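Local coordinates for ribokinase, putative (Burkholderia thailandensis, PDB 3B1P), which probably phosphorylates nucleosides such as inosine, as a nucleoside kinase of the pfkB (ribokinase) family that binds both nucleoside and ADP, at residues Thr3-Ser8 with Gly48-Ile53; Ile9-Ile14 with Met42-Gly47; Pro96-Ala101 with Pro119-Gln124; Asn111-Ala116 with Asp247-Gly252. All blocks are in the same frame, centred on the assembly; numbering follows the deposited sequence.

Contact 1 (Thr3-Ser8 with Gly48-Ile53). With NOS (inosine), chain B.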
# COMPACT_ATOMS: atom_id res chain seq x y z
N THR A 3 22.88 -19.75 16.48
CA THR A 3 21.57 -19.90 15.82
C THR A 3 21.68 -19.31 14.43
O THR A 3 22.00 -18.12 14.29
CB THR A 3 20.53 -19.14 16.62
OG1 THR A 3 20.58 -19.65 17.97
CG2 THR A 3 19.12 -19.45 16.07
N LEU A 4 21.30 -20.12 13.44
CA LEU A 4 21.43 -19.69 12.04
C LEU A 4 20.11 -19.02 11.67
O LEU A 4 19.07 -19.64 11.87
CB LEU A 4 21.71 -20.87 11.13
CG LEU A 4 22.04 -20.59 9.65
CD1 LEU A 4 23.45 -19.95 9.62
CD2 LEU A 4 22.02 -21.85 8.82
N ILE A 5 20.19 -17.82 11.13
CA ILE A 5 18.97 -17.10 10.78
C ILE A 5 18.90 -16.87 9.30
O ILE A 5 19.57 -16.00 8.74
CB ILE A 5 18.83 -15.84 11.51
CG1 ILE A 5 18.86 -16.11 13.01
CG2 ILE A 5 17.52 -15.17 11.15
CD1 ILE A 5 19.25 -14.95 13.71
N CYS A 6 18.05 -17.68 8.66
CA CYS A 6 18.03 -17.70 7.18
C CYS A 6 16.84 -16.82 6.77
O CYS A 6 15.75 -16.97 7.31
CB CYS A 6 17.88 -19.07 6.61
SG CYS A 6 19.14 -20.29 7.07
N GLY A 7 17.08 -15.90 5.88
CA GLY A 7 15.99 -15.08 5.37
C GLY A 7 16.47 -13.86 4.68
O GLY A 7 17.67 -13.69 4.40
N SER A 8 15.54 -12.95 4.39
CA SER A 8 15.88 -11.77 3.61
C SER A 8 16.67 -10.75 4.45
O SER A 8 16.57 -10.68 5.70
CB SER A 8 14.61 -11.09 3.06
OG SER A 8 13.75 -10.73 4.10
N GLY A 48 14.50 -6.61 6.36
CA GLY A 48 14.70 -7.96 5.91
C GLY A 48 14.39 -8.88 7.11
O GLY A 48 14.77 -8.54 8.28
N CYS A 49 13.86 -10.08 6.85
CA CYS A 49 13.32 -10.88 7.97
C CYS A 49 14.50 -11.41 8.76
O CYS A 49 14.51 -11.39 10.00
CB CYS A 49 12.49 -12.05 7.49
SG CYS A 49 11.04 -11.37 6.57
N ALA A 50 15.55 -11.81 8.04
CA ALA A 50 16.75 -12.28 8.78
C ALA A 50 17.42 -11.20 9.56
O ALA A 50 17.93 -11.48 10.69
CB ALA A 50 17.75 -13.02 7.86
N GLY A 51 17.53 -9.99 8.98
CA GLY A 51 18.08 -8.84 9.70
C GLY A 51 17.33 -8.56 10.99
O GLY A 51 17.92 -8.39 12.06
N ASN A 52 16.01 -8.57 10.90
CA ASN A 52 15.17 -8.21 12.06
C ASN A 52 15.24 -9.29 13.13
O ASN A 52 15.31 -8.95 14.32
CB ASN A 52 13.68 -8.08 11.61
CG ASN A 52 13.46 -7.00 10.53
OD1 ASN A 52 14.28 -6.09 10.35
ND2 ASN A 52 12.32 -7.11 9.81
N ILE A 53 15.16 -10.55 12.74
CA ILE A 53 15.16 -11.68 13.72
C ILE A 53 16.54 -11.75 14.39
O ILE A 53 16.62 -11.87 15.61
CB ILE A 53 14.87 -12.99 13.06
CG1 ILE A 53 13.44 -12.94 12.48
CG2 ILE A 53 15.00 -14.19 14.06
CD1 ILE A 53 13.20 -14.12 11.46
N9 NOS B . 9.82 -8.54 3.58
C4 NOS B . 10.14 -9.61 2.85
N3 NOS B . 11.13 -10.56 2.85
C2 NOS B . 11.17 -11.57 1.97
N1 NOS B . 10.20 -11.67 1.01
C6 NOS B . 9.18 -10.78 0.90
O6 NOS B . 8.21 -10.98 -0.02
C5 NOS B . 9.02 -9.70 1.88
N7 NOS B . 8.17 -8.68 2.09
C8 NOS B . 8.66 -7.94 3.15
C5' NOS B . 9.01 -7.64 8.06
O5' NOS B . 8.82 -8.98 8.58
C4' NOS B . 10.11 -7.71 6.98
O4' NOS B . 9.65 -8.46 5.86
C1' NOS B . 10.56 -8.11 4.77
C2' NOS B . 10.73 -6.63 4.93
O2' NOS B . 12.08 -6.36 4.54
C3' NOS B . 10.48 -6.35 6.40
O3' NOS B . 11.68 -5.84 7.06
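Ser8 meets the first turn of helix 49-59 with both of its oxygens, one from the side chain and one from the backbone. Ser8 OG takes the N-H of Cys49 in a nearly straight bond (2.8 Å from Cys49 N, 169° at the hydrogen). Ser8 O accepts from Ala50 N at 2.8 Å, in the carbonyl plane but bent to 132°, and more weakly from Gly51 N. Three amides at the helix start are thus engaged by one residue. With chi1 at 58°, OG sits between the backbone N and the carbonyl carbon, and from there it also donates to N3 of the inosine base, 2.9 Å away. Gly48, the N-cap, brings its C to 3.2 Å from Ser8 O; its own N binds inosine O3' at 3.0 Å and O2' more weakly. Asn52 ND2 adds a bond to the same O3', while Asp253 and Gln290 hold the Asn52 amide. Behind the site the Ala50 methyl rests on the carbonyls of Ile5, Gly7 and Ser8. Apolar packing comes from Ile5, whose CG2, in one of two conformers, lies 3.9 Å from both Ala50 CB and Ile53 CB. The axes of strand 3-6 and of helix residues 49-53 approach to 7.7 Å, roughly antiparallel, the core packing of a ribokinase-like alpha/beta fold. Because Ser8 OG accepts from Cys49 N, its proton is directed to the base, and the helix start both orients this hydroxyl and grips the ribose.

Contact 2 (Ile9-Ile14 with Met42-Gly47). With NOS (inosine), chain B.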
# COMPACT_ATOMS: atom_id res chain seq x y z
N ILE A 9 17.50 -10.01 3.73
CA ILE A 9 18.20 -8.87 4.29
C ILE A 9 17.91 -7.76 3.33
O ILE A 9 18.13 -7.90 2.13
CB ILE A 9 19.72 -9.11 4.46
CG1 ILE A 9 19.96 -10.50 5.07
CG2 ILE A 9 20.35 -7.96 5.25
CD1 ILE A 9 21.50 -10.96 5.00
N ALA A 10 17.37 -6.68 3.85
CA ALA A 10 16.71 -5.73 2.97
C ALA A 10 16.63 -4.33 3.54
O ALA A 10 16.75 -4.11 4.78
CB ALA A 10 15.30 -6.27 2.61
N TYR A 11 16.46 -3.35 2.65
CA TYR A 11 16.21 -2.01 3.10
C TYR A 11 14.72 -1.71 2.98
O TYR A 11 14.11 -1.96 1.90
CB TYR A 11 17.01 -0.97 2.26
CG TYR A 11 18.50 -1.10 2.40
CD1 TYR A 11 19.14 -0.83 3.62
CD2 TYR A 11 19.28 -1.49 1.31
CE1 TYR A 11 20.54 -0.93 3.76
CE2 TYR A 11 20.68 -1.61 1.41
CZ TYR A 11 21.30 -1.33 2.65
OH TYR A 11 22.69 -1.45 2.74
N ASP A 12 14.13 -1.17 4.04
CA ASP A 12 12.67 -0.98 4.10
C ASP A 12 12.29 0.47 3.99
O ASP A 12 12.95 1.33 4.61
CB ASP A 12 12.07 -1.49 5.46
CG ASP A 12 12.08 -2.97 5.59
OD1 ASP A 12 12.30 -3.72 4.63
OD2 ASP A 12 11.85 -3.46 6.72
N ASN A 13 11.21 0.74 3.24
CA ASN A 13 10.60 2.05 3.21
C ASN A 13 9.15 1.88 3.68
O ASN A 13 8.36 1.30 2.95
CB ASN A 13 10.66 2.59 1.77
CG ASN A 13 12.08 2.63 1.24
OD1 ASN A 13 12.55 1.68 0.62
ND2 ASN A 13 12.78 3.70 1.56
N ILE A 14 8.84 2.37 4.88
CA ILE A 14 7.57 2.04 5.56
C ILE A 14 6.66 3.23 5.62
O ILE A 14 7.05 4.32 6.10
CB ILE A 14 7.88 1.48 7.00
CG1 ILE A 14 8.68 0.19 6.85
CG2 ILE A 14 6.56 1.28 7.75
CD1 ILE A 14 9.46 -0.25 8.16
N MET A 42 10.19 10.19 3.35
CA MET A 42 10.61 8.78 3.39
C MET A 42 11.99 8.60 4.03
O MET A 42 12.89 9.38 3.77
CB MET A 42 10.64 8.19 1.99
CG MET A 42 9.28 8.19 1.28
SD MET A 42 9.07 6.89 0.02
CE MET A 42 10.35 7.25 -1.22
N ARG A 43 12.14 7.60 4.88
CA ARG A 43 13.45 7.23 5.41
C ARG A 43 13.65 5.75 5.28
O ARG A 43 12.76 4.95 5.57
CB ARG A 43 13.68 7.67 6.88
CG ARG A 43 12.48 7.63 7.81
CD ARG A 43 12.83 8.17 9.21
NE ARG A 43 13.60 7.18 9.98
CZ ARG A 43 14.88 7.29 10.34
NH1 ARG A 43 15.59 8.37 10.03
NH2 ARG A 43 15.46 6.30 11.03
N ARG A 44 14.82 5.37 4.80
CA ARG A 44 15.14 4.00 4.58
C ARG A 44 15.46 3.44 5.97
O ARG A 44 16.01 4.18 6.81
CB ARG A 44 16.31 3.92 3.64
CG ARG A 44 16.57 2.56 3.11
CD ARG A 44 17.79 2.55 2.19
NE ARG A 44 19.07 2.70 2.92
CZ ARG A 44 20.28 2.55 2.37
NH1 ARG A 44 20.37 2.20 1.09
NH2 ARG A 44 21.39 2.70 3.09
N GLU A 45 15.02 2.22 6.24
CA GLU A 45 15.34 1.51 7.51
C GLU A 45 16.00 0.20 7.19
O GLU A 45 15.84 -0.37 6.12
CB GLU A 45 14.09 1.22 8.35
CG GLU A 45 13.19 2.40 8.61
CD GLU A 45 13.66 3.34 9.75
OE1 GLU A 45 14.76 3.19 10.32
OE2 GLU A 45 12.88 4.27 10.06
N PHE A 46 16.77 -0.32 8.17
CA PHE A 46 17.37 -1.60 8.08
C PHE A 46 16.30 -2.64 8.38
O PHE A 46 15.63 -2.56 9.42
CB PHE A 46 18.51 -1.71 9.09
CG PHE A 46 19.66 -0.79 8.76
CD1 PHE A 46 19.87 0.37 9.48
CD2 PHE A 46 20.53 -1.14 7.74
CE1 PHE A 46 20.97 1.23 9.17
CE2 PHE A 46 21.62 -0.29 7.41
CZ PHE A 46 21.84 0.87 8.15
N GLY A 47 16.15 -3.57 7.44
CA GLY A 47 15.12 -4.61 7.53
C GLY A 47 15.51 -5.91 6.90
O GLY A 47 16.68 -6.32 6.90
N9 NOS B . 9.82 -8.54 3.58
C4 NOS B . 10.14 -9.61 2.85
N3 NOS B . 11.13 -10.56 2.85
C2 NOS B . 11.17 -11.57 1.97
N1 NOS B . 10.20 -11.67 1.01
C6 NOS B . 9.18 -10.78 0.90
O6 NOS B . 8.21 -10.98 -0.02
C5 NOS B . 9.02 -9.70 1.88
N7 NOS B . 8.17 -8.68 2.09
C8 NOS B . 8.66 -7.94 3.15
C5' NOS B . 9.01 -7.64 8.06
O5' NOS B . 8.82 -8.98 8.58
C4' NOS B . 10.11 -7.71 6.98
O4' NOS B . 9.65 -8.46 5.86
C1' NOS B . 10.56 -8.11 4.77
C2' NOS B . 10.73 -6.63 4.93
O2' NOS B . 12.08 -6.36 4.54
C3' NOS B . 10.48 -6.35 6.40
O3' NOS B . 11.68 -5.84 7.06
O HOH W 1 10.56 3.92 6.31
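Tyr11 and Arg44 stack on one face of an antiparallel strand pair, while Asp12 on the other face holds the ribose of inosine. The close part is the backbone at Ala10-Asp12 and Glu45-Gly47. Asp12 N gives Glu45 O a bond of 2.8 Å at 175°, Glu45 N returns one of 2.8 Å to Asp12 O, and the Ala10-Gly47 pair is bonded in both directions. Gly47 CA comes to 3.6 Å from Asp12 OD2. That carboxylate takes the ribose diol with both oxygens: OD1 accepts from O2' at 2.7 Å, the firm bond, whereas OD2 accepts from O3' over an unusually short distance whose exact length is doubtful. Arg44 belongs to the outer, exposed side. Bent at chi3 (72°), its chain lays the guanidinium flat over the Tyr11 ring, with planes 5° apart and Arg44 CZ 3.8 Å from the ring centroid, a cation-pi stack. Phe46 CE2 meets the ring edge at Tyr11 CE1, and the Tyr11 hydroxyl is bonded to Asp74 O. Beyond the Asp12-Glu45 pair, a water links Ile14 N and Arg43 O. Arg43, also exposed, turns away into a salt bridge with Glu45, its NE 3.0 Å from Glu45 OE2. The paired strands therefore fix the position of Asp12, whose carboxylate accepts from the diol, while Arg44 is held by the Tyr11 ring and Arg43 by Glu45.

Contact 3 (Pro96-Ala101 with Pro119-Gln124). With NOS (inosine), chain B.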
# COMPACT_ATOMS: atom_id res chain seq x y z
N PRO A 96 28.21 -9.57 -6.50
CA PRO A 96 28.71 -8.46 -7.30
C PRO A 96 27.65 -7.85 -8.22
O PRO A 96 26.86 -8.60 -8.74
CB PRO A 96 29.81 -9.12 -8.17
CG PRO A 96 29.62 -10.56 -8.11
CD PRO A 96 28.91 -10.85 -6.75
N ASP A 97 27.65 -6.52 -8.38
CA ASP A 97 26.92 -5.82 -9.44
C ASP A 97 25.43 -6.12 -9.37
O ASP A 97 24.78 -6.31 -10.38
CB ASP A 97 27.48 -6.22 -10.80
CG ASP A 97 28.83 -5.54 -11.07
OD1 ASP A 97 29.70 -6.29 -11.41
OD2 ASP A 97 28.97 -4.30 -10.91
N THR A 98 24.95 -6.26 -8.13
CA THR A 98 23.53 -6.50 -7.86
C THR A 98 23.14 -5.53 -6.74
O THR A 98 24.00 -5.04 -6.00
CB THR A 98 23.26 -7.95 -7.44
OG1 THR A 98 23.97 -8.25 -6.25
CG2 THR A 98 23.76 -8.90 -8.46
N TYR A 99 21.84 -5.17 -6.66
CA TYR A 99 21.34 -4.32 -5.57
C TYR A 99 20.67 -5.19 -4.50
O TYR A 99 20.18 -6.25 -4.80
CB TYR A 99 20.25 -3.35 -6.05
CG TYR A 99 20.76 -2.22 -6.86
CD1 TYR A 99 20.85 -0.95 -6.32
CD2 TYR A 99 21.14 -2.43 -8.18
CE1 TYR A 99 21.33 0.11 -7.09
CE2 TYR A 99 21.62 -1.38 -8.94
CZ TYR A 99 21.70 -0.13 -8.39
OH TYR A 99 22.18 0.91 -9.16
N SER A 100 20.70 -4.69 -3.28
CA SER A 100 20.07 -5.41 -2.14
C SER A 100 18.57 -5.31 -2.24
O SER A 100 18.02 -4.33 -2.81
CB SER A 100 20.49 -4.72 -0.86
OG SER A 100 21.92 -4.81 -0.71
N ALA A 101 17.90 -6.30 -1.66
CA ALA A 101 16.41 -6.26 -1.58
C ALA A 101 15.88 -4.95 -1.00
O ALA A 101 16.46 -4.34 -0.10
CB ALA A 101 15.90 -7.44 -0.76
N PRO A 119 13.25 -7.59 -5.18
CA PRO A 119 14.07 -8.56 -4.42
C PRO A 119 15.57 -8.44 -4.65
O PRO A 119 16.36 -8.81 -3.76
CB PRO A 119 13.57 -9.90 -4.87
CG PRO A 119 12.97 -9.65 -6.24
CD PRO A 119 12.42 -8.28 -6.20
N GLY A 120 15.99 -8.00 -5.83
CA GLY A 120 17.43 -7.91 -6.08
C GLY A 120 18.17 -9.17 -5.71
O GLY A 120 17.86 -10.29 -6.13
N ALA A 121 19.21 -9.00 -4.89
CA ALA A 121 20.09 -10.10 -4.49
C ALA A 121 19.40 -11.22 -3.73
O ALA A 121 19.85 -12.35 -3.71
CB ALA A 121 21.29 -9.55 -3.64
N MET A 122 18.24 -10.95 -3.15
CA MET A 122 17.49 -12.02 -2.54
C MET A 122 17.15 -13.17 -3.46
O MET A 122 17.02 -14.32 -3.06
CB MET A 122 16.21 -11.46 -1.85
CG MET A 122 15.54 -12.57 -0.98
SD MET A 122 13.88 -12.06 -0.42
CE MET A 122 12.84 -12.62 -1.81
N MET A 123 17.04 -12.87 -4.76
CA MET A 123 16.77 -13.86 -5.80
C MET A 123 17.80 -14.99 -5.85
O MET A 123 17.54 -16.03 -6.37
CB MET A 123 16.72 -13.20 -7.19
CG MET A 123 15.49 -12.34 -7.41
SD MET A 123 15.44 -11.53 -9.04
CE MET A 123 16.60 -10.19 -8.80
N GLN A 124 19.01 -14.72 -5.35
CA GLN A 124 20.10 -15.67 -5.39
C GLN A 124 20.40 -16.19 -4.02
O GLN A 124 21.52 -16.69 -3.80
CB GLN A 124 21.37 -15.03 -5.98
CG GLN A 124 21.15 -14.62 -7.45
CD GLN A 124 22.36 -13.95 -8.06
OE1 GLN A 124 23.31 -14.63 -8.43
NE2 GLN A 124 22.35 -12.63 -8.15
N9 NOS B . 9.82 -8.54 3.58
C4 NOS B . 10.14 -9.61 2.85
N3 NOS B . 11.13 -10.56 2.85
C2 NOS B . 11.17 -11.57 1.97
N1 NOS B . 10.20 -11.67 1.01
C6 NOS B . 9.18 -10.78 0.90
O6 NOS B . 8.21 -10.98 -0.02
C5 NOS B . 9.02 -9.70 1.88
N7 NOS B . 8.17 -8.68 2.09
C8 NOS B . 8.66 -7.94 3.15
C5' NOS B . 9.01 -7.64 8.06
O5' NOS B . 8.82 -8.98 8.58
C4' NOS B . 10.11 -7.71 6.98
O4' NOS B . 9.65 -8.46 5.86
C1' NOS B . 10.56 -8.11 4.77
C2' NOS B . 10.73 -6.63 4.93
O2' NOS B . 12.08 -6.36 4.54
C3' NOS B . 10.48 -6.35 6.40
O3' NOS B . 11.68 -5.84 7.06
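This is loop-on-loop packing at the edge of the lid, the four-stranded sheet of strands 10-16, 44-47, 101-107 and 114-118, where the connection from strand 88-95 into strand 101-107 passes the turn that follows strand 114-118. One backbone bond joins the two: Ala121 N donates to Tyr99 O at 2.9 Å, with 149° at the hydrogen and a C=O...N angle of 166°, so the donor approaches almost head-on to the carbonyl. The same oxygen receives a CA-H...O contact from Gly120 CA at 3.5 Å. This close approach, together with a positive phi, is consistent with glycine at position 120. To one side of this bond, Ala101 CB presses against Pro119 O at 3.3 Å and reaches Met122 CB at 4.2 Å. To the other side the contact thins out toward solvent: Thr98 OG1 touches the Ala121 methyl CB and Thr98 CG2 meets Gln124 NE2, each pair 4.0 Å apart, the Thr98 and Gln124 side chains arriving from opposite directions. Thr98 OG1 has its polar partner in Leu95 O. In Met122, CG anti to the backbone N (chi1 -170°) and an extended chi2 carry SD to 3.6 Å from C2 of the inosine base; the bend at chi3 only turns the methyl CE. The 3-10 turn at 121-123 is held internally by Met122 N to Pro119 O, Met123 N to Gly120 O and Gln124 N to Ala121 O. Around it, Ala121 O is bonded to Thr69 of strand 64-71, Ala101 pairs with Tyr11 of strand 10-16 and packs on Phe117 of strand 114-118, and Pro119 touches Leu38 of the second subunit.

Contact 4 (Asn111-Ala116 with Asp247-Gly252). With ADP (adenosine-5'-diphosphate), chain C.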
# COMPACT_ATOMS: atom_id res chain seq x y z
N ASN A 111 -1.10 -3.95 11.66
CA ASN A 111 -0.08 -4.71 10.97
C ASN A 111 -0.57 -5.47 9.75
O ASN A 111 -0.03 -6.51 9.35
CB ASN A 111 0.64 -5.68 11.98
CG ASN A 111 2.10 -5.96 11.61
OD1 ASN A 111 2.68 -5.38 10.67
ND2 ASN A 111 2.70 -6.87 12.38
N ASN A 112 -1.59 -4.91 9.09
CA ASN A 112 -1.90 -5.35 7.72
C ASN A 112 -0.93 -4.88 6.60
O ASN A 112 -1.13 -3.84 5.91
CB ASN A 112 -3.28 -4.88 7.36
CG ASN A 112 -4.38 -5.53 8.23
OD1 ASN A 112 -4.46 -6.74 8.33
ND2 ASN A 112 -5.24 -4.72 8.82
N GLN A 113 0.07 -5.65 6.30
CA GLN A 113 1.12 -5.13 5.46
C GLN A 113 0.80 -5.48 4.05
O GLN A 113 0.63 -6.68 3.72
CB GLN A 113 2.46 -5.72 5.87
CG GLN A 113 2.75 -5.39 7.33
CD GLN A 113 4.19 -5.09 7.53
OE1 GLN A 113 5.09 -5.80 7.02
NE2 GLN A 113 4.44 -3.99 8.26
N ILE A 114 0.79 -4.44 3.20
CA ILE A 114 0.81 -4.69 1.74
C ILE A 114 2.16 -4.15 1.22
O ILE A 114 2.41 -2.96 1.30
CB ILE A 114 -0.39 -3.99 1.07
CG1 ILE A 114 -1.73 -4.54 1.62
CG2 ILE A 114 -0.29 -4.19 -0.46
CD1 ILE A 114 -2.97 -3.72 1.18
N THR A 115 3.03 -5.03 0.71
CA THR A 115 4.42 -4.69 0.40
C THR A 115 4.73 -4.88 -1.07
O THR A 115 4.55 -5.99 -1.58
CB THR A 115 5.35 -5.64 1.21
OG1 THR A 115 5.14 -5.32 2.59
CG2 THR A 115 6.80 -5.36 0.91
N ALA A 116 5.28 -3.83 -1.69
CA ALA A 116 5.84 -3.93 -3.03
C ALA A 116 7.33 -4.25 -2.80
O ALA A 116 8.05 -3.46 -2.22
CB ALA A 116 5.66 -2.61 -3.71
N ASP A 247 4.51 1.58 15.04
CA ASP A 247 4.78 0.87 13.76
C ASP A 247 4.89 -0.62 14.09
O ASP A 247 5.84 -1.02 14.74
CB ASP A 247 6.09 1.34 13.13
CG ASP A 247 6.43 0.58 11.84
OD1 ASP A 247 5.56 -0.13 11.28
OD2 ASP A 247 7.57 0.76 11.36
N PRO A 248 3.94 -1.42 13.62
CA PRO A 248 4.01 -2.84 13.90
C PRO A 248 4.93 -3.60 12.93
O PRO A 248 5.11 -4.79 13.10
CB PRO A 248 2.55 -3.30 13.69
CG PRO A 248 2.12 -2.37 12.53
CD PRO A 248 2.64 -1.05 13.03
N THR A 249 5.50 -2.95 11.89
CA THR A 249 6.36 -3.71 10.97
C THR A 249 7.53 -4.41 11.68
O THR A 249 8.33 -3.74 12.33
CB THR A 249 6.97 -2.77 9.91
OG1 THR A 249 5.92 -1.98 9.37
CG2 THR A 249 7.64 -3.58 8.83
N GLY A 250 7.60 -5.72 11.51
CA GLY A 250 8.63 -6.55 12.12
C GLY A 250 8.32 -6.94 13.55
O GLY A 250 9.22 -7.49 14.21
N CYS A 251 7.08 -6.70 14.04
CA CYS A 251 6.70 -7.28 15.38
C CYS A 251 6.92 -8.77 15.38
O CYS A 251 7.45 -9.30 16.37
CB CYS A 251 5.26 -6.94 15.78
SG CYS A 251 5.11 -5.30 16.41
N GLY A 252 6.46 -9.47 14.33
CA GLY A 252 6.60 -10.93 14.31
C GLY A 252 8.07 -11.32 14.35
O GLY A 252 8.44 -12.35 14.91
PB ADP C . 3.54 -10.25 12.35
O1B ADP C . 4.51 -9.09 12.37
O2B ADP C . 2.25 -10.00 11.57
O3B ADP C . 4.15 -11.52 11.96
PA ADP C . 2.00 -9.97 14.85
O1A ADP C . 1.31 -8.70 14.37
O2A ADP C . 1.05 -11.11 15.21
O3A ADP C . 3.14 -10.52 13.90
O5' ADP C . 2.84 -9.45 16.13
C5' ADP C . 3.67 -10.42 16.77
C4' ADP C . 3.62 -10.21 18.29
O4' ADP C . 4.01 -8.87 18.59
C3' ADP C . 2.26 -10.34 18.91
O3' ADP C . 1.91 -11.71 19.15
C2' ADP C . 2.40 -9.47 20.15
O2' ADP C . 3.04 -10.32 21.14
C1' ADP C . 3.31 -8.32 19.70
N9 ADP C . 2.41 -7.26 19.20
C8 ADP C . 1.94 -7.05 17.92
N7 ADP C . 1.03 -6.03 17.91
C5 ADP C . 0.97 -5.54 19.21
C6 ADP C . 0.23 -4.46 19.94
N6 ADP C . -0.62 -3.65 19.25
N1 ADP C . 0.45 -4.33 21.27
C2 ADP C . 1.31 -5.15 21.94
N3 ADP C . 1.99 -6.15 21.37
C4 ADP C . 1.86 -6.37 20.03
O HOH W 2 5.52 -7.32 10.60
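The diphosphate end of the nucleotide site is built here, where the turn before strand 114-118 meets the glycine-rich turn that starts helix 251-264. Asn111 lies against Pro248, its CG 3.4 Å from Pro248 CB, the two side chains sliding past each other in opposite directions. With CG anti to the backbone N (chi1 -150°), the amide nitrogen is carried to the ADP: Asn111 ND2 donates to O1A at 3.0 Å and 164°, and weakly to O1B. From the helix side, Gly252 N binds the same O1B at 2.8 Å. Water 2 joins the two halves, donating to O1B and accepting from Gly250 N, with a weak bond from Asn111 ND2. Gly252 CA comes to 3.4 Å from O3B of the nucleotide. A second meeting joins Gln113 and Thr249, which cross at about a right angle, and Gln113 NE2 gives Thr249 OG1 a short but weak, bent bond (2.7 Å, 124°). Thr249 OG1 is itself turned to Asp247 OD1, reaching its syn lone pair at 2.7 Å, while Thr249 N bonds the same oxygen from above the carboxylate plane, closing an Asx turn. Pro248 to Cys251 forms a type II turn. The beta-phosphate is thus met by amide donors, among them one from the helix N-terminus, whose dipole would probably help to stabilise its charge, in keeping with the anion hole of pfkB kinases.

Overall arrangement
Contacts 1 and 2 bind inosine, contact 3 reaches it through Met122, and contact 4 binds ADP while lying beside inosine. Along the chain, contact 2 is nested inside the loop closed by contact 1, and contacts 3 and 4 alternate in their segments. Contact 1 joins strand 3-6 of the nine-stranded sheet to helix 49-59. Contacts 2 and 4 share the four-stranded lid sheet, whose edge strand 114-118 pairs with a strand of the second subunit, so the sheet runs on across the interface; contact 3 sits at the ends of its inner and outer strands. Centres of contacts 2 and 4 are about 12 Å apart, those of 3 and 4 about 22 Å. Core and lid thus meet around both ligands, consistent with a ribokinase-type kinase.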